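Local coordinates for tetraacyldisaccharide 4'-kinase (Aquifex aeolicus, PDB 4EHX), which catalyses the final step of lipid IVA synthesis, transferring the gamma-phosphate of ATP to the 4'-position of the lipid A disaccharide, at residues I39-L44 against S53-L58; L150-L155 against A182-Y187; S214-V219 against K280-L285; I274-P279 against F292-K297. All blocks are in the same frame, centred on the assembly; numbering follows the deposited sequence.

Overall arrangement
The four contacts form two groups. Interactions 1 and 2 touch, with centres about 8 Å apart, because strands 38-43 and 150-156 are neighbours in the same sheet. Interaction 1 carries the P-loop between its segments, and interaction 2 continues the sheet to strand 182-186. Interactions 3 and 4 also touch, with centres about 8 Å apart. Both use helix 279-282, and interaction 4 adds strands 275-277 and 291-300. Their centres lie about 21 Å from that of interaction 1. Along the chain, interaction 1 closes before 2 opens and 2 before 3, while the segments of 3 and 4 alternate. Strand 201-212, paired with both 182-186 and 291-300, links the P-loop core to the second group.

Interaction 1. Residues I39-L44 against S53-L58; sequences ISVGNL and SFVMYL
Ile39 and Val41 pack against Phe54, Val55 and Leu58 in a buried, wholly apolar contact between strand 38-43 and helix 51-61. The P-loop, residues 45-52, connects them and runs into the start of the helix; it is predicted to bind ATP. The strand-loop-helix unit is the hallmark of P-loop kinases. The two short segments run nearly antiparallel, at 160°, with their axes 9.4 Å apart, so side chains alone bridge the gap. Val41 is at the centre. Its CG1 lies anti to the backbone N (chi1 178°) and reaches CD2 of Phe54 at 3.8 Å. CG2, its other branch, meets the edge of the same ring in the ring plane. The Val41 and Leu58 side chains run antiparallel past one another, with CG2 of Val41 3.6 Å from CD2 of Leu58. Val55 adds a looser touch, its CG2 being 4.1 Å from CB of Val41. Shortening Val41 to an alanine removes both methyl branches and would probably open a gap beside the Phe54 ring, with Leu58 CD2 left to Ile39 alone on the strand segment. Ile152 of the next strand also touches Phe54, so the helix covers more than one strand. At the start of the strand the contact finishes on a pair of methyl groups, Ile39 CG2 and Leu58 CD2, 3.8 Å apart.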
loop_
_atom_site.group_PDB
_atom_site.type_symbol
_atom_site.label_atom_id
_atom_site.label_comp_id
_atom_site.label_asym_id
_atom_site.label_seq_id
_atom_site.Cartn_x
_atom_site.Cartn_y
_atom_site.Cartn_z
ATOM N N ILE A 39 -7.895 1.618 12.327
ATOM C CA ILE A 39 -7.389 0.333 11.896
ATOM C C ILE A 39 -6.053 0.603 11.227
ATOM O O ILE A 39 -5.965 1.460 10.365
ATOM C CB ILE A 39 -8.319 -0.298 10.863
ATOM C CG1 ILE A 39 -9.734 -0.462 11.443
ATOM C CG2 ILE A 39 -7.749 -1.652 10.381
ATOM C CD1 ILE A 39 -10.811 -0.760 10.367
ATOM N N SER A 40 -5.008 -0.119 11.615
ATOM C CA SER A 40 -3.727 0.061 10.957
ATOM C C SER A 40 -3.466 -1.094 10.006
ATOM O O SER A 40 -3.731 -2.249 10.328
ATOM C CB SER A 40 -2.587 0.163 11.981
ATOM O OG SER A 40 -1.347 0.329 11.315
ATOM N N VAL A 41 -2.957 -0.765 8.824
ATOM C CA VAL A 41 -2.446 -1.756 7.894
ATOM C C VAL A 41 -0.957 -1.527 7.783
ATOM O O VAL A 41 -0.495 -0.396 7.570
ATOM C CB VAL A 41 -3.126 -1.655 6.494
ATOM C CG1 VAL A 41 -2.503 -2.696 5.528
ATOM C CG2 VAL A 41 -4.630 -1.869 6.644
ATOM N N GLY A 42 -0.177 -2.588 7.943
ATOM C CA GLY A 42 1.253 -2.423 7.886
ATOM C C GLY A 42 1.996 -3.704 7.573
ATOM O O GLY A 42 1.406 -4.776 7.396
ATOM N N ASN A 43 3.307 -3.588 7.500
ATOM C CA ASN A 43 4.135 -4.771 7.333
ATOM C C ASN A 43 5.512 -4.564 7.960
ATOM O O ASN A 43 5.799 -3.506 8.546
ATOM C CB ASN A 43 4.215 -5.192 5.872
ATOM C CG ASN A 43 5.245 -4.419 5.110
ATOM O OD1 ASN A 43 5.373 -3.209 5.288
ATOM N ND2 ASN A 43 6.006 -5.110 4.270
ATOM N N LEU A 44 6.349 -5.584 7.871
ATOM C CA LEU A 44 7.627 -5.562 8.568
ATOM C C LEU A 44 8.773 -5.190 7.645
ATOM O O LEU A 44 9.845 -4.834 8.108
ATOM C CB LEU A 44 7.914 -6.930 9.203
ATOM C CG LEU A 44 7.067 -7.329 10.404
ATOM C CD1 LEU A 44 7.581 -8.630 10.987
ATOM C CD2 LEU A 44 7.115 -6.234 11.448
ATOM N N SER A 53 -3.035 -3.031 -2.112
ATOM C CA SER A 53 -4.207 -3.857 -2.421
ATOM C C SER A 53 -5.065 -4.122 -1.193
ATOM O O SER A 53 -6.302 -4.093 -1.261
ATOM C CB SER A 53 -3.800 -5.195 -3.055
ATOM O OG SER A 53 -3.213 -4.995 -4.317
ATOM N N PHE A 54 -4.429 -4.398 -0.059
ATOM C CA PHE A 54 -5.202 -4.692 1.129
ATOM C C PHE A 54 -5.955 -3.466 1.631
ATOM O O PHE A 54 -7.086 -3.578 2.099
ATOM C CB PHE A 54 -4.345 -5.291 2.263
ATOM C CG PHE A 54 -5.171 -5.775 3.404
ATOM C CD1 PHE A 54 -5.822 -7.010 3.336
ATOM C CD2 PHE A 54 -5.355 -4.985 4.524
ATOM C CE1 PHE A 54 -6.630 -7.452 4.376
ATOM C CE2 PHE A 54 -6.168 -5.412 5.555
ATOM C CZ PHE A 54 -6.800 -6.651 5.488
ATOM N N VAL A 55 -5.331 -2.293 1.560
ATOM C CA VAL A 55 -6.033 -1.071 1.961
ATOM C C VAL A 55 -7.304 -0.875 1.129
ATOM O O VAL A 55 -8.372 -0.569 1.669
ATOM C CB VAL A 55 -5.111 0.186 1.880
ATOM C CG1 VAL A 55 -5.914 1.437 2.120
ATOM C CG2 VAL A 55 -3.983 0.062 2.913
ATOM N N MET A 56 -7.198 -1.062 -0.185
ATOM C CA MET A 56 -8.366 -0.938 -1.068
ATOM C C MET A 56 -9.446 -1.932 -0.663
ATOM O O MET A 56 -10.631 -1.606 -0.595
ATOM C CB MET A 56 -7.967 -1.208 -2.517
ATOM C CG MET A 56 -7.027 -0.162 -3.111
ATOM S SD MET A 56 -6.283 -0.767 -4.653
ATOM C CE MET A 56 -7.748 -0.854 -5.682
ATOM N N TYR A 57 -9.018 -3.162 -0.416
ATOM C CA TYR A 57 -9.914 -4.233 -0.007
ATOM C C TYR A 57 -10.626 -3.903 1.307
ATOM O O TYR A 57 -11.844 -4.056 1.434
ATOM C CB TYR A 57 -9.120 -5.534 0.114
ATOM C CG TYR A 57 -9.870 -6.619 0.836
ATOM C CD1 TYR A 57 -10.794 -7.420 0.164
ATOM C CD2 TYR A 57 -9.653 -6.852 2.190
ATOM C CE1 TYR A 57 -11.490 -8.421 0.837
ATOM C CE2 TYR A 57 -10.333 -7.845 2.865
ATOM C CZ TYR A 57 -11.253 -8.622 2.189
ATOM O OH TYR A 57 -11.927 -9.598 2.879
ATOM N N LEU A 58 -9.854 -3.437 2.281
ATOM C CA LEU A 58 -10.391 -3.063 3.584
ATOM C C LEU A 58 -11.356 -1.881 3.480
ATOM O O LEU A 58 -12.422 -1.876 4.101
ATOM C CB LEU A 58 -9.223 -2.716 4.531
ATOM C CG LEU A 58 -9.566 -2.188 5.919
ATOM C CD1 LEU A 58 -10.366 -3.244 6.684
ATOM C CD2 LEU A 58 -8.259 -1.829 6.664
#

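Interaction 2. Residues L150-L155 against A182-Y187; sequences LNILLL and ALVLTY
Ile152 and Leu154 pack closely on Val184 and Thr186 across a parallel strand pair in the core sheet of this P-loop kinase. Strand 150-156 lies here between strands 38-43 and 182-186. Four regular backbone bonds join the pair from Leu153 onward; the first bond, Ala182 N to Asn151 O, is longer at 3.3 Å. The tight face is the one turned to helix 51-61, where Phe54 touches Ile152, Leu154 and Val184. There Ile152 CG2 and Val184 CG2 are 3.6 Å apart. Leu154 CG sits beside its backbone N (chi1 -85°), which brings CD1 to 3.8 Å from Val184 CB. Thr186 meets Leu154 nearly square-on, its CG2 near Leu154 CG. With an alanine in place of Leu154, Val184 and the Thr186 methyl would probably be left with a gap between them. The other face is looser. Leu153 and Leu183 run alongside each other, but Leu155 CD1 comes only to 4.4 Å from Leu183 CD1, and loop residues Ile177 and Phe195 also touch Leu155. Farther along, Thr186 N bonds Leu155 O at 2.8 Å. Thr186 OG1 adds a weak bond to Leu155 O at 3.2 Å.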
loop_
_atom_site.group_PDB
_atom_site.type_symbol
_atom_site.label_atom_id
_atom_site.label_comp_id
_atom_site.label_asym_id
_atom_site.label_seq_id
_atom_site.Cartn_x
_atom_site.Cartn_y
_atom_site.Cartn_z
ATOM N N LEU A 150 -7.400 -1.892 15.808
ATOM C CA LEU A 150 -7.171 -3.147 15.114
ATOM C C LEU A 150 -5.868 -3.028 14.346
ATOM O O LEU A 150 -5.771 -2.261 13.376
ATOM C CB LEU A 150 -8.332 -3.461 14.159
ATOM C CG LEU A 150 -8.240 -4.770 13.349
ATOM C CD1 LEU A 150 -8.048 -5.984 14.260
ATOM C CD2 LEU A 150 -9.475 -4.965 12.479
ATOM N N ASN A 151 -4.871 -3.793 14.786
ATOM C CA ASN A 151 -3.516 -3.697 14.261
ATOM C C ASN A 151 -3.283 -4.844 13.297
ATOM O O ASN A 151 -3.041 -5.972 13.723
ATOM C CB ASN A 151 -2.506 -3.765 15.421
ATOM C CG ASN A 151 -1.189 -3.132 15.065
ATOM O OD1 ASN A 151 -1.105 -2.360 14.115
ATOM N ND2 ASN A 151 -0.147 -3.448 15.824
ATOM N N ILE A 152 -3.378 -4.563 12.004
ATOM C CA ILE A 152 -3.287 -5.609 10.992
ATOM C C ILE A 152 -1.893 -5.637 10.389
ATOM O O ILE A 152 -1.405 -4.627 9.876
ATOM C CB ILE A 152 -4.309 -5.404 9.876
ATOM C CG1 ILE A 152 -5.725 -5.350 10.465
ATOM C CG2 ILE A 152 -4.187 -6.552 8.846
ATOM C CD1 ILE A 152 -6.844 -5.070 9.399
ATOM N N LEU A 153 -1.246 -6.793 10.466
ATOM C CA LEU A 153 0.105 -6.935 9.949
ATOM C C LEU A 153 0.110 -7.886 8.777
ATOM O O LEU A 153 -0.364 -9.023 8.885
ATOM C CB LEU A 153 1.033 -7.498 11.029
ATOM C CG LEU A 153 2.480 -7.733 10.568
ATOM C CD1 LEU A 153 3.180 -6.412 10.283
ATOM C CD2 LEU A 153 3.278 -8.569 11.616
ATOM N N LEU A 154 0.665 -7.431 7.664
ATOM C CA LEU A 154 0.818 -8.286 6.484
ATOM C C LEU A 154 2.185 -8.922 6.527
ATOM O O LEU A 154 3.181 -8.243 6.814
ATOM C CB LEU A 154 0.688 -7.467 5.196
ATOM C CG LEU A 154 -0.739 -7.235 4.681
ATOM C CD1 LEU A 154 -1.628 -6.590 5.735
ATOM C CD2 LEU A 154 -0.681 -6.359 3.421
ATOM N N LEU A 155 2.228 -10.215 6.226
ATOM C CA LEU A 155 3.465 -10.987 6.208
ATOM C C LEU A 155 3.538 -11.801 4.936
ATOM O O LEU A 155 2.591 -12.514 4.612
ATOM C CB LEU A 155 3.479 -11.983 7.366
ATOM C CG LEU A 155 4.037 -11.679 8.752
ATOM C CD1 LEU A 155 4.003 -12.990 9.521
ATOM C CD2 LEU A 155 5.461 -11.113 8.708
ATOM N N ALA A 182 -4.087 -9.060 14.135
ATOM C CA ALA A 182 -4.475 -9.973 13.067
ATOM C C ALA A 182 -3.327 -10.044 12.077
ATOM O O ALA A 182 -2.642 -9.041 11.835
ATOM C CB ALA A 182 -5.749 -9.484 12.365
ATOM N N LEU A 183 -3.106 -11.231 11.522
ATOM C CA LEU A 183 -2.101 -11.421 10.479
ATOM C C LEU A 183 -2.751 -11.695 9.132
ATOM O O LEU A 183 -3.698 -12.470 9.034
ATOM C CB LEU A 183 -1.181 -12.598 10.810
ATOM C CG LEU A 183 -0.281 -12.438 12.035
ATOM C CD1 LEU A 183 0.566 -13.681 12.224
ATOM C CD2 LEU A 183 0.596 -11.221 11.881
ATOM N N VAL A 184 -2.211 -11.073 8.095
ATOM C CA VAL A 184 -2.635 -11.350 6.732
ATOM C C VAL A 184 -1.429 -11.921 6.017
ATOM O O VAL A 184 -0.399 -11.249 5.900
ATOM C CB VAL A 184 -3.117 -10.071 6.000
ATOM C CG1 VAL A 184 -3.486 -10.394 4.534
ATOM C CG2 VAL A 184 -4.337 -9.472 6.718
ATOM N N LEU A 185 -1.550 -13.172 5.578
ATOM C CA LEU A 185 -0.444 -13.884 4.954
ATOM C C LEU A 185 -0.548 -13.701 3.452
ATOM O O LEU A 185 -1.409 -14.292 2.805
ATOM C CB LEU A 185 -0.485 -15.366 5.316
ATOM C CG LEU A 185 -0.564 -15.740 6.805
ATOM C CD1 LEU A 185 -0.408 -17.252 6.988
ATOM C CD2 LEU A 185 0.467 -14.999 7.654
ATOM N N THR A 186 0.340 -12.881 2.905
ATOM C CA THR A 186 0.213 -12.400 1.528
ATOM C C THR A 186 1.001 -13.195 0.475
ATOM O O THR A 186 1.820 -14.072 0.793
ATOM C CB THR A 186 0.674 -10.937 1.453
ATOM O OG1 THR A 186 2.046 -10.873 1.868
ATOM C CG2 THR A 186 -0.178 -10.045 2.390
ATOM N N TYR A 187 0.747 -12.851 -0.786
ATOM C CA TYR A 187 1.363 -13.493 -1.950
ATOM C C TYR A 187 1.119 -14.996 -2.005
ATOM O O TYR A 187 1.956 -15.754 -2.500
ATOM C CB TYR A 187 2.856 -13.145 -2.045
ATOM C CG TYR A 187 3.094 -11.683 -2.347
ATOM C CD1 TYR A 187 3.170 -10.741 -1.320
ATOM C CD2 TYR A 187 3.212 -11.233 -3.660
ATOM C CE1 TYR A 187 3.375 -9.395 -1.591
ATOM C CE2 TYR A 187 3.417 -9.887 -3.940
ATOM C CZ TYR A 187 3.499 -8.976 -2.901
ATOM O OH TYR A 187 3.706 -7.640 -3.166
#

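Interaction 3. Residues S214-V219 against K280-L285; sequences SDFEEV and KDLIKL
Ser214 OG is held by the backbone of the loop after helix 279-282, through a hydrogen bond to Tyr288 O and a weak one from Gly287 N. Ser214 CB rests 3.6 Å from Leu285 O. No hydrogen bond joins the two segments directly. Leu282 touches both Ser214 and Phe216, one branch to each. Leu282 CD1 lies 3.9 Å from Ser214 CA. CD2 sits over one face of the Phe216 ring in a CH-pi contact, 4.1 Å from the ring centroid and offset toward the rim. The contact joins the hairpin loop between strands 201-212 and 218-219 to helix 279-282 and the type I turn from Leu282 to Leu285. Backbone angles of the left-handed region (phi 57°, psi 35°) turn the chain at Phe216. Its ring reaches the turn with CZ and CE1. Ile283 meets it obliquely, and the packing is tight: Ile283 CG2 is 3.3 Å from Phe216 CZ. Ile283 N lies at the ring edge. Helix 99-107 adds Leu103, which touches both Phe216 and Ile283, and Lys106, which touches the ring.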
loop_
_atom_site.group_PDB
_atom_site.type_symbol
_atom_site.label_atom_id
_atom_site.label_comp_id
_atom_site.label_asym_id
_atom_site.label_seq_id
_atom_site.Cartn_x
_atom_site.Cartn_y
_atom_site.Cartn_z
ATOM N N SER A 214 -6.962 5.525 -17.660
ATOM C CA SER A 214 -6.187 6.660 -17.161
ATOM C C SER A 214 -6.994 7.550 -16.208
ATOM O O SER A 214 -6.423 8.371 -15.492
ATOM C CB SER A 214 -5.615 7.482 -18.319
ATOM O OG SER A 214 -6.649 7.984 -19.140
ATOM N N ASP A 215 -8.316 7.388 -16.207
ATOM C CA ASP A 215 -9.171 8.039 -15.207
ATOM C C ASP A 215 -9.344 7.163 -13.966
ATOM O O ASP A 215 -10.176 7.436 -13.097
ATOM C CB ASP A 215 -10.533 8.385 -15.809
ATOM C CG ASP A 215 -10.428 9.408 -16.926
ATOM O OD1 ASP A 215 -9.641 10.369 -16.777
ATOM O OD2 ASP A 215 -11.118 9.247 -17.955
ATOM N N PHE A 216 -8.539 6.110 -13.887
ATOM C CA PHE A 216 -8.608 5.158 -12.781
ATOM C C PHE A 216 -9.985 4.508 -12.580
ATOM O O PHE A 216 -10.392 4.193 -11.453
ATOM C CB PHE A 216 -8.040 5.765 -11.492
ATOM C CG PHE A 216 -6.542 5.757 -11.453
ATOM C CD1 PHE A 216 -5.811 6.685 -12.186
ATOM C CD2 PHE A 216 -5.861 4.794 -10.732
ATOM C CE1 PHE A 216 -4.422 6.668 -12.172
ATOM C CE2 PHE A 216 -4.483 4.774 -10.715
ATOM C CZ PHE A 216 -3.761 5.711 -11.438
ATOM N N GLU A 217 -10.667 4.284 -13.697
ATOM C CA GLU A 217 -11.928 3.553 -13.735
ATOM C C GLU A 217 -11.682 2.123 -14.217
ATOM O O GLU A 217 -10.858 1.887 -15.104
ATOM C CB GLU A 217 -12.906 4.257 -14.678
ATOM C CG GLU A 217 -13.264 5.674 -14.241
ATOM C CD GLU A 217 -13.907 6.494 -15.345
ATOM O OE1 GLU A 217 -13.688 6.183 -16.539
ATOM O OE2 GLU A 217 -14.628 7.460 -15.016
ATOM N N GLU A 218 -12.399 1.169 -13.634
ATOM C CA GLU A 218 -12.284 -0.231 -14.043
ATOM C C GLU A 218 -12.892 -0.492 -15.406
ATOM O O GLU A 218 -14.023 -0.093 -15.679
ATOM C CB GLU A 218 -12.933 -1.143 -13.002
ATOM C CG GLU A 218 -12.194 -1.141 -11.682
ATOM C CD GLU A 218 -12.731 -2.174 -10.715
ATOM O OE1 GLU A 218 -13.605 -2.974 -11.118
ATOM O OE2 GLU A 218 -12.275 -2.181 -9.556
ATOM N N VAL A 219 -12.126 -1.156 -16.267
ATOM C CA VAL A 219 -12.608 -1.534 -17.590
ATOM C C VAL A 219 -12.182 -2.959 -17.922
ATOM O O VAL A 219 -11.126 -3.411 -17.486
ATOM C CB VAL A 219 -12.112 -0.571 -18.703
ATOM C CG1 VAL A 219 -12.645 0.841 -18.477
ATOM C CG2 VAL A 219 -10.605 -0.573 -18.784
ATOM N N LYS A 280 1.508 3.355 -10.581
ATOM C CA LYS A 280 2.367 4.460 -10.167
ATOM C C LYS A 280 2.783 5.330 -11.351
ATOM O O LYS A 280 2.969 6.539 -11.209
ATOM C CB LYS A 280 3.611 3.958 -9.432
ATOM C CG LYS A 280 4.532 5.087 -8.978
ATOM C CD LYS A 280 5.785 4.575 -8.285
ATOM C CE LYS A 280 6.693 5.734 -7.884
ATOM N NZ LYS A 280 7.964 5.267 -7.260
ATOM N N ASP A 281 2.953 4.711 -12.515
ATOM C CA ASP A 281 3.237 5.472 -13.733
ATOM C C ASP A 281 1.967 6.126 -14.272
ATOM O O ASP A 281 1.974 7.268 -14.743
ATOM C CB ASP A 281 3.822 4.556 -14.805
ATOM C CG ASP A 281 5.217 4.086 -14.468
ATOM O OD1 ASP A 281 6.139 4.927 -14.495
ATOM O OD2 ASP A 281 5.391 2.883 -14.190
ATOM N N LEU A 282 0.868 5.392 -14.183
ATOM C CA LEU A 282 -0.382 5.824 -14.787
ATOM C C LEU A 282 -0.867 7.157 -14.220
ATOM O O LEU A 282 -1.532 7.913 -14.917
ATOM C CB LEU A 282 -1.444 4.735 -14.615
ATOM C CG LEU A 282 -2.807 4.938 -15.275
ATOM C CD1 LEU A 282 -2.696 5.007 -16.818
ATOM C CD2 LEU A 282 -3.738 3.822 -14.841
ATOM N N ILE A 283 -0.539 7.452 -12.961
ATOM C CA ILE A 283 -1.041 8.681 -12.343
ATOM C C ILE A 283 -0.509 9.922 -13.059
ATOM O O ILE A 283 -1.093 10.996 -12.953
ATOM C CB ILE A 283 -0.744 8.777 -10.823
ATOM C CG1 ILE A 283 0.752 8.661 -10.547
ATOM C CG2 ILE A 283 -1.515 7.723 -10.052
ATOM C CD1 ILE A 283 1.118 8.851 -9.078
ATOM N N LYS A 284 0.580 9.759 -13.805
ATOM C CA LYS A 284 1.221 10.885 -14.479
ATOM C C LYS A 284 0.771 11.005 -15.925
ATOM O O LYS A 284 1.223 11.887 -16.654
ATOM C CB LYS A 284 2.746 10.749 -14.409
ATOM C CG LYS A 284 3.296 10.778 -12.993
ATOM C CD LYS A 284 4.369 9.722 -12.799
ATOM C CE LYS A 284 4.828 9.659 -11.352
ATOM N NZ LYS A 284 5.425 10.948 -10.915
ATOM N N LEU A 285 -0.131 10.117 -16.335
ATOM C CA LEU A 285 -0.569 10.045 -17.722
ATOM C C LEU A 285 -2.086 10.105 -17.850
ATOM O O LEU A 285 -2.664 9.560 -18.795
ATOM C CB LEU A 285 -0.048 8.766 -18.373
ATOM C CG LEU A 285 1.472 8.675 -18.483
ATOM C CD1 LEU A 285 1.894 7.263 -18.841
ATOM C CD2 LEU A 285 1.965 9.676 -19.524
#

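Interaction 4. Residues I274-P279 against F292-K297; sequences IYLTTP and FALNFK
Tyr275 and Thr277 hold Phe292 between them in a short parallel strand pairing, with Phe292 N bonded to Tyr275 O at 2.9 Å and Thr277 N to Phe292 O at the same length. The second bond lies nearly along the C=O axis; in the first, the donor is tilted 32° from the carbonyl plane. Strands 275-277 and 292-297 diverge, with 55° between their axes. Leu294 N is 4.3 Å from Thr277 O, too far to bond. A water fills the place, donating to Thr277 O and accepting from Leu294 N, at 2.8 Å each.

Phe292 CG stands beside its backbone N, anti to the carbonyl carbon (chi1 -55°). This sets the ring with its edge toward Tyr275 O, which lies in the ring plane. Ile274 CG2 approaches the ring at a slant, 3.9 Å from Phe292 CD1. Leu276 CD2 lies 3.7 Å from Phe292 CB, and Leu276 CD1 touches Leu294 CD2 more loosely. Ala293 CB is 3.4 Å from Thr277 O and also rests against the ring of Pro279.

Thr278 is the N-cap of helix 279-282. Its OG1 caps a backbone N of the first turn and also bonds Asp281 OD2. Thr277 OG1 bonds Phe232 O in strand 229-233, which pairs with 275-277 on its other edge. Strand 291-300 pairs in turn with 201-212, and Leu294 packs against helix 237-248 through Val244 and Leu248.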
loop_
_atom_site.group_PDB
_atom_site.type_symbol
_atom_site.label_atom_id
_atom_site.label_comp_id
_atom_site.label_asym_id
_atom_site.label_seq_id
_atom_site.Cartn_x
_atom_site.Cartn_y
_atom_site.Cartn_z
ATOM N N ILE A 274 -2.366 0.794 -28.051
ATOM C CA ILE A 274 -2.724 0.571 -26.658
ATOM C C ILE A 274 -1.479 0.356 -25.815
ATOM O O ILE A 274 -0.595 -0.405 -26.194
ATOM C CB ILE A 274 -3.640 -0.650 -26.492
ATOM C CG1 ILE A 274 -4.932 -0.437 -27.285
ATOM C CG2 ILE A 274 -3.925 -0.903 -24.998
ATOM C CD1 ILE A 274 -5.865 -1.629 -27.268
ATOM N N TYR A 275 -1.419 1.040 -24.675
ATOM C CA TYR A 275 -0.276 0.939 -23.778
ATOM C C TYR A 275 -0.686 0.347 -22.439
ATOM O O TYR A 275 -1.792 0.594 -21.943
ATOM C CB TYR A 275 0.366 2.311 -23.537
ATOM C CG TYR A 275 0.899 2.961 -24.792
ATOM C CD1 TYR A 275 0.058 3.648 -25.648
ATOM C CD2 TYR A 275 2.244 2.879 -25.119
ATOM C CE1 TYR A 275 0.541 4.237 -26.814
ATOM C CE2 TYR A 275 2.737 3.462 -26.273
ATOM C CZ TYR A 275 1.880 4.138 -27.116
ATOM O OH TYR A 275 2.382 4.712 -28.252
ATOM N N LEU A 276 0.226 -0.426 -21.862
ATOM C CA LEU A 276 0.088 -0.911 -20.492
ATOM C C LEU A 276 1.267 -0.427 -19.673
ATOM O O LEU A 276 2.404 -0.446 -20.141
ATOM C CB LEU A 276 0.031 -2.441 -20.453
ATOM C CG LEU A 276 -1.158 -3.045 -21.196
ATOM C CD1 LEU A 276 -1.240 -4.544 -20.943
ATOM C CD2 LEU A 276 -2.440 -2.343 -20.766
ATOM N N THR A 277 0.989 0.018 -18.454
ATOM C CA THR A 277 2.035 0.465 -17.549
ATOM C C THR A 277 1.570 0.184 -16.123
ATOM O O THR A 277 0.547 -0.486 -15.925
ATOM C CB THR A 277 2.363 1.962 -17.748
ATOM O OG1 THR A 277 3.471 2.330 -16.916
ATOM C CG2 THR A 277 1.140 2.844 -17.411
ATOM N N THR A 278 2.322 0.664 -15.135
ATOM C CA THR A 278 1.971 0.426 -13.732
ATOM C C THR A 278 1.096 1.554 -13.193
ATOM O O THR A 278 1.118 2.662 -13.712
ATOM C CB THR A 278 3.222 0.319 -12.827
ATOM O OG1 THR A 278 3.841 1.610 -12.708
ATOM C CG2 THR A 278 4.227 -0.679 -13.399
ATOM N N PRO A 279 0.333 1.282 -12.123
ATOM C CA PRO A 279 -0.500 2.354 -11.559
ATOM C C PRO A 279 0.314 3.576 -11.121
ATOM O O PRO A 279 -0.147 4.709 -11.285
ATOM C CB PRO A 279 -1.177 1.673 -10.368
ATOM C CG PRO A 279 -1.270 0.223 -10.795
ATOM C CD PRO A 279 0.017 -0.036 -11.544
ATOM N N PHE A 292 -3.322 2.093 -19.973
ATOM C CA PHE A 292 -4.005 1.332 -18.927
ATOM C C PHE A 292 -3.024 0.662 -17.969
ATOM O O PHE A 292 -1.847 0.484 -18.291
ATOM C CB PHE A 292 -4.873 0.235 -19.565
ATOM C CG PHE A 292 -5.858 0.751 -20.574
ATOM C CD1 PHE A 292 -5.477 0.964 -21.889
ATOM C CD2 PHE A 292 -7.162 1.033 -20.204
ATOM C CE1 PHE A 292 -6.380 1.455 -22.816
ATOM C CE2 PHE A 292 -8.074 1.517 -21.130
ATOM C CZ PHE A 292 -7.679 1.733 -22.436
ATOM N N ALA A 293 -3.527 0.281 -16.796
ATOM C CA ALA A 293 -2.780 -0.540 -15.847
ATOM C C ALA A 293 -3.559 -1.827 -15.573
ATOM O O ALA A 293 -4.746 -1.916 -15.867
ATOM C CB ALA A 293 -2.523 0.230 -14.536
ATOM N N LEU A 294 -2.887 -2.833 -15.033
ATOM C CA LEU A 294 -3.567 -4.059 -14.671
ATOM C C LEU A 294 -4.265 -3.874 -13.323
ATOM O O LEU A 294 -3.767 -3.176 -12.436
ATOM C CB LEU A 294 -2.576 -5.212 -14.603
ATOM C CG LEU A 294 -1.688 -5.418 -15.833
ATOM C CD1 LEU A 294 -0.690 -6.548 -15.591
ATOM C CD2 LEU A 294 -2.530 -5.697 -17.063
ATOM N N ASN A 295 -5.425 -4.497 -13.173
ATOM C CA ASN A 295 -6.161 -4.404 -11.920
ATOM C C ASN A 295 -6.343 -5.784 -11.317
ATOM O O ASN A 295 -6.899 -6.685 -11.947
ATOM C CB ASN A 295 -7.516 -3.726 -12.144
ATOM C CG ASN A 295 -8.153 -3.243 -10.848
ATOM O OD1 ASN A 295 -7.530 -3.264 -9.784
ATOM N ND2 ASN A 295 -9.391 -2.787 -10.938
ATOM N N PHE A 296 -5.843 -5.945 -10.101
ATOM C CA PHE A 296 -5.990 -7.182 -9.359
ATOM C C PHE A 296 -6.971 -6.981 -8.211
ATOM O O PHE A 296 -7.157 -5.863 -7.736
ATOM C CB PHE A 296 -4.629 -7.633 -8.832
ATOM C CG PHE A 296 -3.704 -8.099 -9.908
ATOM C CD1 PHE A 296 -3.046 -7.188 -10.714
ATOM C CD2 PHE A 296 -3.503 -9.452 -10.130
ATOM C CE1 PHE A 296 -2.196 -7.621 -11.718
ATOM C CE2 PHE A 296 -2.658 -9.891 -11.125
ATOM C CZ PHE A 296 -2.005 -8.971 -11.927
ATOM N N LYS A 297 -7.619 -8.059 -7.787
ATOM C CA LYS A 297 -8.539 -7.991 -6.662
ATOM C C LYS A 297 -8.019 -8.903 -5.570
ATOM O O LYS A 297 -7.393 -9.921 -5.864
ATOM C CB LYS A 297 -9.955 -8.402 -7.084
ATOM C CG LYS A 297 -10.670 -7.372 -7.958
ATOM C CD LYS A 297 -10.861 -6.056 -7.215
ATOM C CE LYS A 297 -11.402 -4.965 -8.128
ATOM N NZ LYS A 297 -12.736 -5.297 -8.688
HETATM O O HOH W 1 -0.224 -2.611 -14.324
#